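Local coordinates for oligopeptide ABC transporter, periplasmic oligopeptide-binding protein, putative (PDB 5IPW) that probably binds oligopeptides in the periplasm as the solute-binding component of an ABC transporter, at residues 62-75 and 291-303. Sequence-based numbering, arbitrary orientation.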
loop_
_atom_site.group_PDB
_atom_site.type_symbol
_atom_site.label_atom_id
_atom_site.label_comp_id
_atom_site.label_asym_id
_atom_site.label_seq_id
_atom_site.Cartn_x
_atom_site.Cartn_y
_atom_site.Cartn_z
ATOM N N THR A 62 -9.444 10.465 24.956
ATOM C CA THR A 62 -9.312 11.267 23.753
ATOM C C THR A 62 -7.908 11.065 23.224
ATOM O O THR A 62 -6.925 11.337 23.907
ATOM C CB THR A 62 -9.579 12.770 24.000
ATOM O OG1 THR A 62 -10.934 12.959 24.429
ATOM C CG2 THR A 62 -9.371 13.581 22.728
ATOM N N TRP A 63 -7.847 10.589 21.991
ATOM C CA TRP A 63 -6.617 10.259 21.319
ATOM C C TRP A 63 -6.121 11.521 20.615
ATOM O O TRP A 63 -6.719 11.974 19.628
ATOM C CB TRP A 63 -6.904 9.102 20.344
ATOM C CG TRP A 63 -5.845 8.711 19.368
ATOM C CD1 TRP A 63 -4.552 9.158 19.291
ATOM C CD2 TRP A 63 -5.995 7.744 18.332
ATOM N NE1 TRP A 63 -3.894 8.537 18.243
ATOM C CE2 TRP A 63 -4.761 7.660 17.648
ATOM C CE3 TRP A 63 -7.057 6.931 17.917
ATOM C CZ2 TRP A 63 -4.569 6.803 16.570
ATOM C CZ3 TRP A 63 -6.867 6.090 16.849
ATOM C CH2 TRP A 63 -5.632 6.027 16.184
ATOM N N ARG A 64 -5.026 12.075 21.135
ATOM C CA ARG A 64 -4.447 13.307 20.620
ATOM C C ARG A 64 -3.497 13.045 19.475
ATOM O O ARG A 64 -2.523 12.305 19.624
ATOM C CB ARG A 64 -3.696 14.048 21.727
ATOM C CG ARG A 64 -4.575 14.427 22.914
ATOM C CD ARG A 64 -3.747 14.931 24.080
ATOM N NE ARG A 64 -2.878 13.878 24.595
ATOM C CZ ARG A 64 -1.828 14.068 25.387
ATOM N NH1 ARG A 64 -1.484 15.290 25.795
ATOM N NH2 ARG A 64 -1.112 13.022 25.780
ATOM N N ARG A 65 -3.791 13.661 18.332
ATOM C CA ARG A 65 -2.886 13.661 17.192
ATOM C C ARG A 65 -2.702 15.087 16.683
ATOM O O ARG A 65 -3.289 16.038 17.213
ATOM C CB ARG A 65 -3.455 12.810 16.059
ATOM C CG ARG A 65 -3.840 11.388 16.416
ATOM C CD ARG A 65 -4.344 10.651 15.174
ATOM N NE ARG A 65 -3.382 9.668 14.678
ATOM C CZ ARG A 65 -2.922 9.575 13.430
ATOM N NH1 ARG A 65 -3.321 10.405 12.480
ATOM N NH2 ARG A 65 -2.051 8.618 13.122
ATOM N N VAL A 66 -1.900 15.225 15.635
ATOM C CA VAL A 66 -1.732 16.501 14.954
ATOM C C VAL A 66 -1.821 16.307 13.441
ATOM O O VAL A 66 -1.351 15.299 12.912
ATOM C CB VAL A 66 -0.379 17.174 15.315
ATOM C CG1 VAL A 66 -0.320 17.487 16.799
ATOM C CG2 VAL A 66 0.804 16.307 14.924
ATOM N N TRP A 67 -2.415 17.280 12.752
ATOM C CA TRP A 67 -2.445 17.272 11.279
ATOM C C TRP A 67 -2.229 18.662 10.655
ATOM O O TRP A 67 -2.233 19.689 11.345
ATOM C CB TRP A 67 -3.751 16.646 10.775
ATOM C CG TRP A 67 -4.966 17.539 10.811
ATOM C CD1 TRP A 67 -5.244 18.537 11.702
ATOM C CD2 TRP A 67 -6.089 17.473 9.925
ATOM N NE1 TRP A 67 -6.461 19.106 11.416
ATOM C CE2 TRP A 67 -7.001 18.470 10.329
ATOM C CE3 TRP A 67 -6.409 16.668 8.825
ATOM C CZ2 TRP A 67 -8.212 18.687 9.671
ATOM C CZ3 TRP A 67 -7.613 16.884 8.168
ATOM C CH2 TRP A 67 -8.499 17.889 8.593
ATOM N N LYS A 68 -2.060 18.666 9.337
ATOM C CA LYS A 68 -1.819 19.887 8.559
ATOM C C LYS A 68 -3.096 20.470 7.923
ATOM O O LYS A 68 -3.042 21.066 6.845
ATOM C CB LYS A 68 -0.776 19.591 7.480
ATOM C CG LYS A 68 0.597 19.283 8.052
ATOM C CD LYS A 68 1.572 18.848 6.974
ATOM C CE LYS A 68 2.971 18.697 7.545
ATOM N NZ LYS A 68 3.890 18.079 6.559
ATOM N N GLY A 69 -4.233 20.305 8.604
ATOM C CA GLY A 69 -5.521 20.805 8.129
ATOM C C GLY A 69 -6.106 20.016 6.966
ATOM O O GLY A 69 -5.562 18.977 6.574
ATOM N N PRO A 70 -7.209 20.522 6.383
ATOM C CA PRO A 70 -7.963 19.862 5.310
ATOM C C PRO A 70 -7.106 19.226 4.221
ATOM O O PRO A 70 -7.475 18.199 3.664
ATOM C CB PRO A 70 -8.798 21.001 4.737
ATOM C CG PRO A 70 -9.063 21.879 5.917
ATOM C CD PRO A 70 -7.843 21.791 6.789
ATOM N N SER A 71 -5.974 19.850 3.927
ATOM C CA SER A 71 -4.957 19.296 3.038
ATOM C C SER A 71 -4.550 17.872 3.410
ATOM O O SER A 71 -4.238 17.056 2.552
ATOM C CB SER A 71 -3.716 20.188 3.108
ATOM O OG SER A 71 -2.591 19.544 2.549
ATOM N N ASP A 72 -4.547 17.592 4.707
ATOM C CA ASP A 72 -4.099 16.313 5.252
ATOM C C ASP A 72 -5.255 15.304 5.345
ATOM O O ASP A 72 -5.337 14.526 6.285
ATOM C CB ASP A 72 -3.505 16.579 6.645
ATOM C CG ASP A 72 -2.338 15.684 6.977
ATOM O OD1 ASP A 72 -1.984 14.782 6.181
ATOM O OD2 ASP A 72 -1.767 15.908 8.063
ATOM N N ARG A 73 -6.126 15.320 4.339
ATOM C CA ARG A 73 -7.369 14.543 4.310
ATOM C C ARG A 73 -7.141 13.048 4.549
ATOM O O ARG A 73 -7.794 12.443 5.401
ATOM C CB ARG A 73 -8.057 14.769 2.951
ATOM C CG ARG A 73 -9.274 13.905 2.651
ATOM C CD ARG A 73 -9.854 14.242 1.283
ATOM N NE ARG A 73 -10.470 15.566 1.269
ATOM C CZ ARG A 73 -11.723 15.835 1.638
ATOM N NH1 ARG A 73 -12.541 14.876 2.055
ATOM N NH2 ARG A 73 -12.173 17.082 1.587
ATOM N N TRP A 74 -6.195 12.474 3.815
ATOM C CA TRP A 74 -6.037 11.016 3.756
ATOM C C TRP A 74 -5.452 10.387 5.010
ATOM O O TRP A 74 -5.538 9.175 5.190
ATOM C CB TRP A 74 -5.216 10.620 2.538
ATOM C CG TRP A 74 -5.865 11.092 1.304
ATOM C CD1 TRP A 74 -5.449 12.105 0.503
ATOM C CD2 TRP A 74 -7.098 10.618 0.752
ATOM N NE1 TRP A 74 -6.329 12.279 -0.535
ATOM C CE2 TRP A 74 -7.352 11.379 -0.406
ATOM C CE3 TRP A 74 -8.002 9.611 1.112
ATOM C CZ2 TRP A 74 -8.472 11.166 -1.210
ATOM C CZ3 TRP A 74 -9.118 9.403 0.315
ATOM C CH2 TRP A 74 -9.343 10.176 -0.834
ATOM N N GLY A 75 -4.860 11.202 5.869
ATOM C CA GLY A 75 -4.438 10.739 7.175
ATOM C C GLY A 75 -5.623 10.388 8.047
ATOM O O GLY A 75 -5.574 9.428 8.810
ATOM N N LYS A 291 6.040 18.293 19.559
ATOM C CA LYS A 291 4.898 17.784 20.308
ATOM C C LYS A 291 5.025 16.280 20.521
ATOM O O LYS A 291 4.679 15.766 21.586
ATOM C CB LYS A 291 3.601 18.128 19.586
ATOM C CG LYS A 291 3.362 19.626 19.484
ATOM C CD LYS A 291 2.020 19.953 18.851
ATOM C CE LYS A 291 0.975 20.310 19.897
ATOM N NZ LYS A 291 1.066 21.747 20.286
ATOM N N ALA A 292 5.530 15.588 19.507
ATOM C CA ALA A 292 5.866 14.174 19.618
ATOM C C ALA A 292 6.837 13.941 20.763
ATOM O O ALA A 292 6.577 13.162 21.678
ATOM C CB ALA A 292 6.486 13.691 18.320
ATOM N N ILE A 293 7.953 14.651 20.694
ATOM C CA ILE A 293 9.042 14.561 21.660
ATOM C C ILE A 293 8.625 14.941 23.079
ATOM O O ILE A 293 9.193 14.439 24.054
ATOM C CB ILE A 293 10.199 15.453 21.177
ATOM C CG1 ILE A 293 11.026 14.682 20.159
ATOM C CG2 ILE A 293 11.086 15.913 22.312
ATOM C CD1 ILE A 293 11.964 15.567 19.372
ATOM N N SER A 294 7.637 15.819 23.194
ATOM C CA SER A 294 7.167 16.280 24.496
ATOM C C SER A 294 6.084 15.384 25.063
ATOM O O SER A 294 5.540 15.673 26.128
ATOM C CB SER A 294 6.610 17.694 24.375
ATOM O OG SER A 294 7.340 18.442 23.419
ATOM N N GLY A 295 5.746 14.316 24.343
ATOM C CA GLY A 295 4.699 13.401 24.775
ATOM C C GLY A 295 3.313 13.997 24.672
ATOM O O GLY A 295 2.434 13.677 25.476
ATOM N N GLU A 296 3.117 14.862 23.682
ATOM C CA GLU A 296 1.819 15.495 23.460
ATOM C C GLU A 296 1.023 14.792 22.354
ATOM O O GLU A 296 -0.084 15.208 22.029
ATOM C CB GLU A 296 1.996 16.979 23.134
ATOM C CG GLU A 296 2.396 17.824 24.336
ATOM C CD GLU A 296 2.509 19.307 24.015
ATOM O OE1 GLU A 296 2.531 19.671 22.820
ATOM O OE2 GLU A 296 2.577 20.114 24.966
ATOM N N ILE A 297 1.595 13.734 21.784
ATOM C CA ILE A 297 0.908 12.903 20.807
ATOM C C ILE A 297 0.739 11.492 21.380
ATOM O O ILE A 297 1.716 10.844 21.753
ATOM C CB ILE A 297 1.694 12.834 19.491
ATOM C CG1 ILE A 297 1.888 14.244 18.926
ATOM C CG2 ILE A 297 0.976 11.921 18.498
ATOM C CD1 ILE A 297 2.516 14.292 17.548
ATOM N N ASP A 298 -0.506 11.029 21.442
ATOM C CA ASP A 298 -0.834 9.747 22.061
ATOM C C ASP A 298 -0.428 8.561 21.197
ATOM O O ASP A 298 0.062 7.554 21.709
ATOM C CB ASP A 298 -2.316 9.692 22.382
ATOM C CG ASP A 298 -2.676 10.541 23.578
ATOM O OD1 ASP A 298 -1.926 10.482 24.580
ATOM O OD2 ASP A 298 -3.714 11.245 23.528
ATOM N N MET A 299 -0.629 8.687 19.892
ATOM C CA MET A 299 -0.080 7.738 18.931
ATOM C C MET A 299 -0.197 8.309 17.528
ATOM O O MET A 299 -1.253 8.818 17.137
ATOM C CB MET A 299 -0.771 6.357 19.048
ATOM C CG MET A 299 -1.386 5.786 17.768
ATOM S SD MET A 299 -0.242 5.182 16.542
ATOM C CE MET A 299 -1.167 5.507 15.079
ATOM N N GLN A 300 0.884 8.217 16.768
ATOM C CA GLN A 300 0.867 8.683 15.395
ATOM C C GLN A 300 2.046 8.128 14.640
ATOM O O GLN A 300 3.118 7.903 15.194
ATOM C CB GLN A 300 0.886 10.213 15.328
ATOM C CG GLN A 300 0.625 10.766 13.936
ATOM C CD GLN A 300 0.239 12.242 13.928
ATOM O OE1 GLN A 300 -0.343 12.756 14.881
ATOM N NE2 GLN A 300 0.555 12.924 12.834
ATOM N N TRP A 301 1.815 7.885 13.362
ATOM C CA TRP A 301 2.854 7.472 12.442
ATOM C C TRP A 301 2.985 8.474 11.305
ATOM O O TRP A 301 4.086 8.710 10.802
ATOM C CB TRP A 301 2.512 6.098 11.867
ATOM C CG TRP A 301 3.367 5.694 10.710
ATOM C CD1 TRP A 301 4.631 5.202 10.762
ATOM C CD2 TRP A 301 3.011 5.743 9.328
ATOM N NE1 TRP A 301 5.092 4.938 9.493
ATOM C CE2 TRP A 301 4.118 5.267 8.593
ATOM C CE3 TRP A 301 1.857 6.141 8.636
ATOM C CZ2 TRP A 301 4.115 5.178 7.200
ATOM C CZ3 TRP A 301 1.849 6.049 7.245
ATOM C CH2 TRP A 301 2.973 5.572 6.542
ATOM N N ARG A 302 1.863 9.073 10.914
ATOM C CA ARG A 302 1.763 9.721 9.622
ATOM C C ARG A 302 2.962 10.616 9.296
ATOM O O ARG A 302 3.719 10.333 8.355
ATOM C CB ARG A 302 0.461 10.501 9.508
ATOM C CG ARG A 302 0.234 11.038 8.110
ATOM C CD ARG A 302 -1.209 11.445 7.908
ATOM N NE ARG A 302 -1.421 12.111 6.624
ATOM C CZ ARG A 302 -1.417 11.506 5.438
ATOM N NH1 ARG A 302 -1.193 10.208 5.338
ATOM N NH2 ARG A 302 -1.633 12.209 4.335
ATOM N N HIS A 303 3.156 11.687 10.051
ATOM C CA HIS A 303 4.261 12.589 9.712
ATOM C C HIS A 303 5.537 12.236 10.444
ATOM O O HIS A 303 6.622 12.548 9.973
ATOM C CB HIS A 303 3.841 14.023 9.924
ATOM C CG HIS A 303 2.675 14.397 9.074
ATOM N ND1 HIS A 303 2.697 14.271 7.702
ATOM C CD2 HIS A 303 1.434 14.829 9.394
ATOM C CE1 HIS A 303 1.531 14.646 7.211
ATOM N NE2 HIS A 303 0.746 14.986 8.218
#
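Strand 62-67, an outermost strand of a four-stranded mixed sheet, offers its edge to the chain that leaves helix 285-293 and runs through strand 299-300. R64 and D298 join the two by backbone and side chain together. R64 N donates to D298 OD2 on its anti side (2.9 Å), and D298 N returns a bond to R64 O. The R64 guanidinium grips the D298 carboxylate side-on in a salt bridge, NE on OD2 and NH2 on OD1 (2.9 Å for the latter), both bonds nearly straight and in the guanidinium plane but reaching the oxygens from above the carboxylate plane. With an alanine at R64 both salt-bridge bonds go, and the D298 carboxylate would probably lose its two-pronged anchor and be freer to turn. Further along, Q300 takes the place of a backbone partner: its amide pairs with V66, OE1 receiving V66 N (3.0 Å) and NE2 donating to V66 O. CG lies anti to the backbone N of Q300 (chi1 -170°), which carries the amide across to the strand, while Q300 CG lies against a face of the R65 guanidinium, which is stacked on the Q300 amide with the two planes 25° apart. W63 NE1 meets M299 O in the indole plane (2.9 Å), with M299 CG packed against W63 CZ2. Strand 62-67 pairs on its other edge with strand 276-281, whereas strand 299-300 belongs to a separate sheet beside strand 599-602, so the contact links two sheets of the periplasmic-binding-protein fold. Beyond the strand, D72 divides its carboxylate: OD1 takes R302 NE (2.8 Å) in a salt bridge, and OD2 takes both K68 N and, almost straight, H303 NE2 (2.7 Å).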